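Long-range contact in beta-N-acetylhexosaminidase (Beutenbergia cavernae, PDB 5BU9), which probably hydrolyses N-acetyl-beta-D-hexosaminides, releasing terminal non-reducing N-acetyl-D-hexosamine residues, as a family 3 glycoside hydrolase: residues A[193-205]-A[266-278]. Sequence-based numbering, arbitrary orientation.
Sequences TENTDTTAGVVDD and VTDDVSAAEQVQA
In the TIM-barrel-type domain of this family 3 glycoside hydrolase, two loops meet: the one after strand 180-186 and the one that leaves strand 264-267, joined mainly through Gln275 on Thr196 and Val202. Backbone bonds fix the middle. Gln275 N donates to Thr196 O (3.0 Å), and Glu274 N to Asp197 O (2.9 Å), the latter from above the carbonyl plane. Beside these bonds, Gln275 CB packs against Thr196 CB at 3.7 Å. Glu274 CB lies over the Thr198 carbonyl carbon. Gln275 CG is anti to the backbone N (chi1 169°) and the chain bends at chi2 (86°), which brings its amide alongside the backbone of Val202. There the amide pairs with both polar groups of that residue. NE2 also donates to Thr232 O, so the nitrogen has two acceptors. Asp268 makes no direct hydrogen bond to Thr196; two waters bridge its OD2 to Thr196 OG1, and one of them also donates to Asp197 OD1. Asp268 OD1 hydrogen-bonds a glycerol, probably from the crystallisation liquor, which may mark a pocket. At the amide, Val202 N meets a lone pair of Gln275 OE1 at 2.8 Å, and Gln275 NE2 reaches Val202 O at 3.2 Å.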
ATOM      1  N   THR A 193      -8.720 -18.384   2.936  1.00 33.50           N
ATOM      2  CA  THR A 193      -9.512 -18.794   4.081  1.00 36.96           C
ATOM      3  C   THR A 193      -8.766 -18.579   5.416  1.00 29.50           C
ATOM      4  O   THR A 193      -9.274 -18.943   6.473  1.00 37.41           O
ATOM      5  CB  THR A 193      -9.890 -20.246   3.959  1.00 28.44           C
ATOM      6  OG1 THR A 193      -8.695 -20.985   3.650  1.00 28.77           O
ATOM      7  CG2 THR A 193     -10.937 -20.448   2.841  1.00 29.62           C
ATOM      8  N   GLU A 194      -7.562 -18.008   5.352  1.00 26.80           N
ATOM      9  CA  GLU A 194      -6.815 -17.611   6.549  1.00 43.74           C
ATOM     10  C   GLU A 194      -6.294 -16.212   6.419  1.00 33.12           C
ATOM     11  O   GLU A 194      -6.287 -15.660   5.329  1.00 33.76           O
ATOM     12  CB  GLU A 194      -5.649 -18.555   6.818  1.00 40.65           C
ATOM     13  CG  GLU A 194      -6.104 -19.895   7.434  1.00 45.43           C
ATOM     14  CD  GLU A 194      -6.247 -20.934   6.363  1.00101.84           C
ATOM     15  OE1 GLU A 194      -7.169 -21.783   6.479  1.00 99.95           O
ATOM     16  OE2 GLU A 194      -5.439 -20.868   5.394  1.00 76.40           O
ATOM     17  N   ASN A 195      -5.855 -15.640   7.534  1.00 41.56           N
ATOM     18  CA  ASN A 195      -5.380 -14.258   7.558  1.00 33.49           C
ATOM     19  C   ASN A 195      -3.836 -14.174   7.582  1.00 33.97           C
ATOM     20  O   ASN A 195      -3.199 -14.635   8.535  1.00 33.58           O
ATOM     21  CB  ASN A 195      -5.948 -13.520   8.784  1.00 29.26           C
ATOM     22  CG  ASN A 195      -5.964 -12.019   8.601  1.00 48.47           C
ATOM     23  OD1 ASN A 195      -5.108 -11.440   7.924  1.00 47.18           O
ATOM     24  ND2 ASN A 195      -6.951 -11.377   9.200  1.00 62.82           N
ATOM     25  N   THR A 196      -3.245 -13.511   6.592  1.00 30.32           N
ATOM     26  CA  THR A 196      -1.789 -13.409   6.532  1.00 28.19           C
ATOM     27  C   THR A 196      -1.179 -12.594   7.683  1.00 36.51           C
ATOM     28  O   THR A 196      -0.005 -12.756   7.968  1.00 29.85           O
ATOM     29  CB  THR A 196      -1.311 -12.810   5.204  1.00 30.32           C
ATOM     30  OG1 THR A 196      -1.944 -11.546   4.992  1.00 28.00           O
ATOM     31  CG2 THR A 196      -1.587 -13.795   4.009  1.00 25.24           C
ATOM     32  N   ASP A 197      -1.974 -11.748   8.344  1.00 34.90           N
ATOM     33  CA  ASP A 197      -1.527 -11.013   9.536  1.00 25.20           C
ATOM     34  C   ASP A 197      -1.101 -11.932  10.658  1.00 30.73           C
ATOM     35  O   ASP A 197      -0.093 -11.683  11.324  1.00 35.04           O
ATOM     36  CB  ASP A 197      -2.636 -10.068  10.096  1.00 28.02           C
ATOM     37  CG  ASP A 197      -2.876  -8.812   9.226  1.00 41.85           C
ATOM     38  OD1 ASP A 197      -2.060  -8.549   8.309  1.00 54.83           O
ATOM     39  OD2 ASP A 197      -3.878  -8.066   9.486  1.00 61.70           O
ATOM     40  N   THR A 198      -1.872 -12.995  10.868  1.00 27.21           N
ATOM     41  CA  THR A 198      -1.734 -13.830  12.059  1.00 27.31           C
ATOM     42  C   THR A 198      -1.370 -15.290  11.790  1.00 33.19           C
ATOM     43  O   THR A 198      -1.114 -16.040  12.726  1.00 37.86           O
ATOM     44  CB  THR A 198      -3.083 -13.862  12.846  1.00 37.39           C
ATOM     45  OG1 THR A 198      -4.102 -14.303  11.944  1.00 38.28           O
ATOM     46  CG2 THR A 198      -3.472 -12.487  13.346  1.00 33.57           C
ATOM     47  N   THR A 199      -1.437 -15.715  10.534  1.00 29.98           N
ATOM     48  CA  THR A 199      -1.211 -17.118  10.165  1.00 31.42           C
ATOM     49  C   THR A 199      -0.104 -17.156   9.106  1.00 36.38           C
ATOM     50  O   THR A 199       0.010 -16.226   8.330  1.00 33.81           O
ATOM     51  CB  THR A 199      -2.531 -17.762   9.608  1.00 31.70           C
ATOM     52  OG1 THR A 199      -3.561 -17.645  10.588  1.00 43.42           O
ATOM     53  CG2 THR A 199      -2.355 -19.248   9.305  1.00 26.90           C
ATOM     54  N   ALA A 200       0.722 -18.199   9.067  1.00 29.83           N
ATOM     55  CA  ALA A 200       1.717 -18.315   7.990  1.00 30.46           C
ATOM     56  C   ALA A 200       1.363 -19.516   7.126  1.00 31.94           C
ATOM     57  O   ALA A 200       0.511 -20.320   7.506  1.00 27.28           O
ATOM     58  CB  ALA A 200       3.140 -18.443   8.544  1.00 22.13           C
ATOM     59  N   GLY A 201       1.986 -19.631   5.961  1.00 27.52           N
ATOM     60  CA  GLY A 201       1.635 -20.706   5.045  1.00 23.61           C
ATOM     61  C   GLY A 201       0.248 -20.508   4.452  1.00 30.21           C
ATOM     62  O   GLY A 201      -0.431 -21.476   4.106  1.00 36.32           O
ATOM     63  N   VAL A 202      -0.199 -19.257   4.364  1.00 27.93           N
ATOM     64  CA  VAL A 202      -1.490 -18.975   3.750  1.00 22.48           C
ATOM     65  C   VAL A 202      -1.414 -19.160   2.257  1.00 34.43           C
ATOM     66  O   VAL A 202      -0.623 -18.512   1.561  1.00 27.74           O
ATOM     67  CB  VAL A 202      -1.984 -17.582   4.051  1.00 30.23           C
ATOM     68  CG1 VAL A 202      -3.274 -17.362   3.272  1.00 24.05           C
ATOM     69  CG2 VAL A 202      -2.223 -17.414   5.520  1.00 28.83           C
ATOM     70  N   VAL A 203      -2.227 -20.083   1.777  1.00 29.28           N
ATOM     71  CA  VAL A 203      -2.237 -20.473   0.374  1.00 24.03           C
ATOM     72  C   VAL A 203      -3.635 -20.228  -0.162  1.00 35.42           C
ATOM     73  O   VAL A 203      -4.618 -20.703   0.423  1.00 30.04           O
ATOM     74  CB  VAL A 203      -1.848 -21.957   0.159  1.00 25.72           C
ATOM     75  CG1 VAL A 203      -2.110 -22.356  -1.341  1.00 26.62           C
ATOM     76  CG2 VAL A 203      -0.413 -22.180   0.524  1.00 25.32           C
ATOM     77  N   ASP A 204      -3.720 -19.467  -1.250  1.00 35.05           N
ATOM     78  CA  ASP A 204      -4.941 -19.340  -2.048  1.00 30.98           C
ATOM     79  C   ASP A 204      -4.847 -20.423  -3.126  1.00 35.62           C
ATOM     80  O   ASP A 204      -3.906 -20.423  -3.929  1.00 35.25           O
ATOM     81  CB  ASP A 204      -5.045 -17.930  -2.654  1.00 33.60           C
ATOM     82  CG  ASP A 204      -6.158 -17.791  -3.698  1.00 42.51           C
ATOM     83  OD1 ASP A 204      -6.329 -18.682  -4.550  1.00 39.87           O
ATOM     84  OD2 ASP A 204      -6.853 -16.749  -3.700  1.00 36.82           O
ATOM     85  N   ASP A 205      -5.819 -21.335  -3.156  1.00 29.34           N
ATOM     86  CA  ASP A 205      -5.813 -22.438  -4.117  1.00 42.91           C
ATOM     87  C   ASP A 205      -6.799 -22.283  -5.291  1.00 40.67           C
ATOM     88  O   ASP A 205      -7.010 -23.245  -6.014  1.00 43.69           O
ATOM     89  CB  ASP A 205      -6.098 -23.776  -3.401  1.00 34.17           C
ATOM     90  CG  ASP A 205      -7.492 -23.859  -2.795  1.00 73.76           C
ATOM     91  OD1 ASP A 205      -8.176 -22.816  -2.669  1.00 57.16           O
ATOM     92  OD2 ASP A 205      -7.899 -24.988  -2.429  1.00 86.63           O
ATOM     93  N   VAL A 266       3.596  -1.404  -4.123  1.00 30.84           N
ATOM     94  CA  VAL A 266       3.762  -1.326  -2.666  1.00 33.28           C
ATOM     95  C   VAL A 266       3.505  -2.696  -2.079  1.00 33.36           C
ATOM     96  O   VAL A 266       2.551  -3.356  -2.492  1.00 34.74           O
ATOM     97  CB  VAL A 266       2.802  -0.281  -2.070  1.00 32.14           C
ATOM     98  CG1 VAL A 266       3.067  -0.035  -0.567  1.00 26.96           C
ATOM     99  CG2 VAL A 266       2.935   0.990  -2.858  1.00 28.26           C
ATOM    100  N   THR A 267       4.355  -3.162  -1.163  1.00 26.10           N
ATOM    101  CA  THR A 267       4.043  -4.406  -0.452  1.00 25.62           C
ATOM    102  C   THR A 267       2.923  -4.163   0.542  1.00 31.69           C
ATOM    103  O   THR A 267       2.702  -3.033   1.005  1.00 35.07           O
ATOM    104  CB  THR A 267       5.230  -5.005   0.357  1.00 26.33           C
ATOM    105  OG1 THR A 267       5.595  -4.098   1.406  1.00 29.88           O
ATOM    106  CG2 THR A 267       6.431  -5.299  -0.529  1.00 27.64           C
ATOM    107  N   ASP A 268       2.219  -5.236   0.883  1.00 27.00           N
ATOM    108  CA  ASP A 268       1.449  -5.261   2.119  1.00 25.11           C
ATOM    109  C   ASP A 268       2.486  -5.084   3.276  1.00 28.57           C
ATOM    110  O   ASP A 268       3.703  -5.228   3.074  1.00 33.16           O
ATOM    111  CB  ASP A 268       0.659  -6.573   2.210  1.00 26.65           C
ATOM    112  CG  ASP A 268      -0.402  -6.569   3.318  1.00 46.65           C
ATOM    113  OD1 ASP A 268      -0.492  -5.602   4.108  1.00 32.17           O
ATOM    114  OD2 ASP A 268      -1.130  -7.577   3.416  1.00 33.36           O
ATOM    115  N   ASP A 269       2.045  -4.719   4.465  1.00 25.14           N
ATOM    116  CA  ASP A 269       2.989  -4.610   5.571  1.00 30.03           C
ATOM    117  C   ASP A 269       3.810  -5.881   5.738  1.00 39.34           C
ATOM    118  O   ASP A 269       3.225  -6.938   5.882  1.00 31.24           O
ATOM    119  CB  ASP A 269       2.274  -4.356   6.899  1.00 36.32           C
ATOM    120  CG  ASP A 269       3.212  -4.568   8.064  1.00 74.99           C
ATOM    121  OD1 ASP A 269       4.127  -3.722   8.207  1.00 31.79           O
ATOM    122  OD2 ASP A 269       3.101  -5.617   8.757  1.00 71.95           O
ATOM    123  N   VAL A 270       5.142  -5.810   5.733  1.00 24.29           N
ATOM    124  CA  VAL A 270       5.941  -7.024   5.937  1.00 23.88           C
ATOM    125  C   VAL A 270       6.626  -7.018   7.303  1.00 27.94           C
ATOM    126  O   VAL A 270       7.407  -7.920   7.618  1.00 31.31           O
ATOM    127  CB  VAL A 270       6.982  -7.199   4.824  1.00 23.53           C
ATOM    128  CG1 VAL A 270       6.272  -7.477   3.494  1.00 23.46           C
ATOM    129  CG2 VAL A 270       7.913  -5.947   4.737  1.00 24.28           C
ATOM    130  N   SER A 271       6.368  -5.985   8.099  1.00 24.59           N
ATOM    131  CA  SER A 271       7.065  -5.803   9.377  1.00 25.01           C
ATOM    132  C   SER A 271       6.654  -6.845  10.423  1.00 27.97           C
ATOM    133  O   SER A 271       7.524  -7.384  11.091  1.00 34.63           O
ATOM    134  CB  SER A 271       6.854  -4.377   9.936  1.00 25.60           C
ATOM    135  OG  SER A 271       5.578  -4.179  10.529  1.00 31.05           O
ATOM    136  N   ALA A 272       5.353  -7.127  10.585  1.00 25.65           N
ATOM    137  CA  ALA A 272       4.927  -8.035  11.652  1.00 26.18           C
ATOM    138  C   ALA A 272       3.966  -9.147  11.185  1.00 32.34           C
ATOM    139  O   ALA A 272       3.696 -10.096  11.931  1.00 31.75           O
ATOM    140  CB  ALA A 272       4.288  -7.233  12.796  1.00 27.17           C
ATOM    141  N   ALA A 273       3.448  -9.025   9.969  1.00 31.47           N
ATOM    142  CA  ALA A 273       2.563 -10.036   9.388  1.00 33.00           C
ATOM    143  C   ALA A 273       3.172 -11.444   9.483  1.00 25.10           C
ATOM    144  O   ALA A 273       4.299 -11.695   8.980  1.00 27.89           O
ATOM    145  CB  ALA A 273       2.258  -9.681   7.932  1.00 24.84           C
ATOM    146  N   GLU A 274       2.430 -12.344  10.116  1.00 25.55           N
ATOM    147  CA  GLU A 274       2.928 -13.663  10.442  1.00 25.61           C
ATOM    148  C   GLU A 274       3.364 -14.401   9.182  1.00 34.00           C
ATOM    149  O   GLU A 274       4.313 -15.151   9.222  1.00 25.40           O
ATOM    150  CB  GLU A 274       1.870 -14.485  11.179  1.00 31.42           C
ATOM    151  CG  GLU A 274       2.374 -15.819  11.719  1.00 29.91           C
ATOM    152  CD  GLU A 274       3.480 -15.664  12.789  1.00 42.49           C
ATOM    153  OE1 GLU A 274       3.721 -14.523  13.294  1.00 50.94           O
ATOM    154  OE2 GLU A 274       4.106 -16.695  13.121  1.00 46.50           O
ATOM    155  N   GLN A 275       2.688 -14.137   8.064  1.00 28.59           N
ATOM    156  CA  GLN A 275       2.932 -14.845   6.826  1.00 24.14           C
ATOM    157  C   GLN A 275       4.393 -14.699   6.358  1.00 32.10           C
ATOM    158  O   GLN A 275       4.911 -15.583   5.688  1.00 28.84           O
ATOM    159  CB  GLN A 275       1.988 -14.341   5.744  1.00 24.04           C
ATOM    160  CG  GLN A 275       2.347 -14.845   4.328  1.00 23.73           C
ATOM    161  CD  GLN A 275       1.732 -16.209   4.033  1.00 32.01           C
ATOM    162  OE1 GLN A 275       1.270 -16.906   4.958  1.00 28.32           O
ATOM    163  NE2 GLN A 275       1.694 -16.592   2.745  1.00 23.84           N
ATOM    164  N   VAL A 276       5.069 -13.600   6.724  1.00 23.72           N
ATOM    165  CA  VAL A 276       6.460 -13.453   6.264  1.00 27.74           C
ATOM    166  C   VAL A 276       7.516 -13.425   7.361  1.00 34.78           C
ATOM    167  O   VAL A 276       8.668 -13.089   7.091  1.00 32.16           O
ATOM    168  CB  VAL A 276       6.612 -12.198   5.373  1.00 26.85           C
ATOM    169  CG1 VAL A 276       5.813 -12.383   4.123  1.00 23.14           C
ATOM    170  CG2 VAL A 276       6.209 -10.889   6.123  1.00 23.45           C
ATOM    171  N   GLN A 277       7.149 -13.804   8.584  1.00 25.18           N
ATOM    172  CA  GLN A 277       8.111 -13.771   9.691  1.00 27.76           C
ATOM    173  C   GLN A 277       9.206 -14.836   9.536  1.00 29.54           C
ATOM    174  O   GLN A 277      10.239 -14.694  10.155  1.00 29.18           O
ATOM    175  CB  GLN A 277       7.414 -13.959  11.046  1.00 31.16           C
ATOM    176  CG  GLN A 277       6.539 -12.799  11.453  1.00 29.19           C
ATOM    177  CD  GLN A 277       7.268 -11.458  11.457  1.00 36.80           C
ATOM    178  OE1 GLN A 277       7.008 -10.566  10.606  1.00 43.63           O
ATOM    179  NE2 GLN A 277       8.171 -11.300  12.411  1.00 31.47           N
ATOM    180  N   ALA A 278       8.979 -15.894   8.733  1.00 25.36           N
ATOM    181  CA  ALA A 278      10.022 -16.923   8.457  1.00 27.95           C
ATOM    182  C   ALA A 278      11.290 -16.337   7.828  1.00 32.76           C
ATOM    183  O   ALA A 278      12.363 -16.899   7.962  1.00 40.75           O
ATOM    184  CB  ALA A 278       9.467 -18.028   7.547  1.00 24.48           C
TER
HETATM  185  O   HOH W   1      -1.210 -10.035   2.376  1.00 32.81           O
HETATM  186  O   HOH W   2      -0.729  -9.337   5.849  1.00 37.29           O
HETATM  187  O   HOH W   3       0.358  -6.535   9.360  1.00 47.09           O
HETATM  188  O   HOH W   4       4.425 -18.344   5.266  1.00 23.63           O